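Decapping nuclease RAI1 (Scheffersomyces stipitis, PDB 5BTO) removes the NAD cap from the 5' end of RNAs by metal-dependent hydrolysis, and binds and stimulates the exoribonuclease RAT1. Local coordinates at residues S85-L90 against D110-R115. Residues are numbered along the deposited sequence; the frame is centred on the assembly and turned at random.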
loop_
_atom_site.group_PDB
_atom_site.type_symbol
_atom_site.label_atom_id
_atom_site.label_comp_id
_atom_site.label_asym_id
_atom_site.label_seq_id
_atom_site.Cartn_x
_atom_site.Cartn_y
_atom_site.Cartn_z
ATOM N N SER A 85 -8.642 14.678 -23.879
ATOM C CA SER A 85 -8.055 13.467 -24.443
ATOM C C SER A 85 -9.141 12.584 -25.029
ATOM O O SER A 85 -10.133 12.279 -24.362
ATOM C CB SER A 85 -7.268 12.693 -23.386
ATOM O OG SER A 85 -5.926 13.144 -23.318
ATOM N N ASP A 86 -8.927 12.152 -26.267
ATOM C CA ASP A 86 -9.965 11.513 -27.056
ATOM C C ASP A 86 -9.551 10.115 -27.511
ATOM O O ASP A 86 -8.675 9.960 -28.364
ATOM C CB ASP A 86 -10.256 12.398 -28.270
ATOM C CG ASP A 86 -11.341 11.840 -29.161
ATOM O OD1 ASP A 86 -12.113 10.974 -28.699
ATOM O OD2 ASP A 86 -11.427 12.287 -30.324
ATOM N N MET A 87 -10.186 9.092 -26.950
ATOM C CA MET A 87 -9.864 7.731 -27.339
ATOM C C MET A 87 -10.288 7.466 -28.790
ATOM O O MET A 87 -9.728 6.601 -29.453
ATOM C CB MET A 87 -10.509 6.727 -26.373
ATOM C CG MET A 87 -10.149 5.258 -26.613
ATOM S SD MET A 87 -8.393 4.831 -26.456
ATOM C CE MET A 87 -8.046 5.362 -24.789
ATOM N N LYS A 88 -11.263 8.226 -29.285
ATOM C CA LYS A 88 -11.806 7.995 -30.622
ATOM C C LYS A 88 -10.743 8.147 -31.707
ATOM O O LYS A 88 -10.598 7.284 -32.583
ATOM C CB LYS A 88 -12.966 8.952 -30.909
ATOM C CG LYS A 88 -14.120 8.845 -29.934
ATOM C CD LYS A 88 -15.183 9.893 -30.238
ATOM C CE LYS A 88 -16.358 9.773 -29.286
ATOM N NZ LYS A 88 -15.949 9.932 -27.860
ATOM N N CYS A 89 -10.007 9.252 -31.664
ATOM C CA CYS A 89 -8.966 9.477 -32.664
ATOM C C CYS A 89 -7.820 8.471 -32.522
ATOM O O CYS A 89 -7.288 7.984 -33.520
ATOM C CB CYS A 89 -8.460 10.934 -32.659
ATOM S SG CYS A 89 -7.832 11.593 -31.090
ATOM N N LEU A 90 -7.445 8.156 -31.287
ATOM C CA LEU A 90 -6.442 7.124 -31.049
ATOM C C LEU A 90 -6.886 5.793 -31.668
ATOM O O LEU A 90 -6.103 5.116 -32.342
ATOM C CB LEU A 90 -6.153 6.971 -29.547
ATOM C CG LEU A 90 -5.177 5.862 -29.147
ATOM C CD1 LEU A 90 -3.878 5.960 -29.962
ATOM C CD2 LEU A 90 -4.888 5.901 -27.633
ATOM N N ASP A 110 -1.084 -5.031 -23.611
ATOM C CA ASP A 110 -2.086 -5.278 -22.582
ATOM C C ASP A 110 -2.939 -4.048 -22.320
ATOM O O ASP A 110 -4.110 -4.165 -21.952
ATOM C CB ASP A 110 -1.402 -5.680 -21.277
ATOM C CG ASP A 110 -0.572 -6.934 -21.417
ATOM O OD1 ASP A 110 -1.162 -7.990 -21.726
ATOM O OD2 ASP A 110 0.662 -6.879 -21.212
ATOM N N ILE A 111 -2.341 -2.868 -22.484
ATOM C CA ILE A 111 -3.007 -1.615 -22.144
ATOM C C ILE A 111 -2.837 -0.591 -23.266
ATOM O O ILE A 111 -1.759 -0.469 -23.834
ATOM C CB ILE A 111 -2.427 -1.009 -20.839
ATOM C CG1 ILE A 111 -2.662 -1.936 -19.642
ATOM C CG2 ILE A 111 -3.030 0.375 -20.562
ATOM C CD1 ILE A 111 -1.834 -1.531 -18.422
ATOM N N ILE A 112 -3.907 0.136 -23.571
ATOM C CA ILE A 112 -3.888 1.171 -24.609
ATOM C C ILE A 112 -4.364 2.473 -23.967
ATOM O O ILE A 112 -5.468 2.529 -23.437
ATOM C CB ILE A 112 -4.820 0.782 -25.782
ATOM C CG1 ILE A 112 -4.243 -0.425 -26.529
ATOM C CG2 ILE A 112 -5.055 1.979 -26.734
ATOM C CD1 ILE A 112 -5.243 -1.146 -27.432
ATOM N N THR A 113 -3.534 3.519 -23.991
ATOM C CA THR A 113 -3.892 4.736 -23.283
ATOM C C THR A 113 -3.052 5.918 -23.733
ATOM O O THR A 113 -2.297 5.815 -24.707
ATOM C CB THR A 113 -3.749 4.527 -21.752
ATOM O OG1 THR A 113 -4.341 5.622 -21.037
ATOM C CG2 THR A 113 -2.289 4.372 -21.361
ATOM N N TYR A 114 -3.206 7.040 -23.040
ATOM C CA TYR A 114 -2.443 8.254 -23.330
ATOM C C TYR A 114 -1.330 8.483 -22.303
ATOM O O TYR A 114 -1.496 8.249 -21.104
ATOM C CB TYR A 114 -3.364 9.479 -23.349
ATOM C CG TYR A 114 -4.059 9.725 -24.668
ATOM C CD1 TYR A 114 -3.412 10.389 -25.703
ATOM C CD2 TYR A 114 -5.364 9.315 -24.875
ATOM C CE1 TYR A 114 -4.039 10.609 -26.911
ATOM C CE2 TYR A 114 -6.003 9.535 -26.089
ATOM C CZ TYR A 114 -5.337 10.188 -27.100
ATOM O OH TYR A 114 -5.958 10.414 -28.314
ATOM N N ARG A 115 -0.206 9.011 -22.781
ATOM C CA ARG A 115 0.943 9.294 -21.935
ATOM C C ARG A 115 0.604 10.185 -20.759
ATOM O O ARG A 115 1.102 9.970 -19.664
ATOM C CB ARG A 115 2.052 9.980 -22.750
ATOM C CG ARG A 115 3.086 10.707 -21.882
ATOM C CD ARG A 115 3.933 11.713 -22.654
ATOM N NE ARG A 115 3.222 12.936 -23.018
ATOM C CZ ARG A 115 3.469 13.631 -24.124
ATOM N NH1 ARG A 115 4.400 13.215 -24.975
ATOM N NH2 ARG A 115 2.783 14.735 -24.387
#
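The ring of Y114 is sandwiched at the start of helix 87-101: L90 CD2 lies over one face, off toward the rim and 4.1 Å from Y114 CE2, while S85 OG sits over the opposite face, likewise displaced, 4.1 Å from Y114 CG. D86 O meets the edge in the ring plane. The contact illustrates how a helix N-terminus packs on a sheet strand in the PD-(D/E)XK nuclease fold of the DXO/Dom3Z family; strand 111-114 runs between strands 142-147 and 228-235 of the large mixed sheet. Y114, with R115 part of the substrate-binding site, holds CG anti to its carbonyl carbon (chi1 -85°), which sends the phenol toward the helix start. There Y114 OH donates to D86 O at 2.8 Å, approaching from above the carbonyl plane, 44° out of it. Y114 OH also lies 3.6 Å from C89 SG, with L90 CB close by. A phenylalanine in its place would probably still fit between S85 and L90, but the loss of this bond is likely to leave D86 O without its hydroxyl donor and the ring freer to shift. Toward the start of the strand the contact is mainly apolar, with L90 CD2 4.0 Å from I112 CG2. M87, its chain bent at chi2 and chi3, brings CE back to within 4.1 Å of I112 O. T113 turns from the helix and bonds through OG1 to I145 O on the neighbouring strand. D86, the N-cap residue, works twice at this one helix end: its carbonyl takes the tyrosine, and its carboxylate caps the helix, D86 OD1 accepting from K88 N at 2.9 Å with an N-H...O angle of 145°.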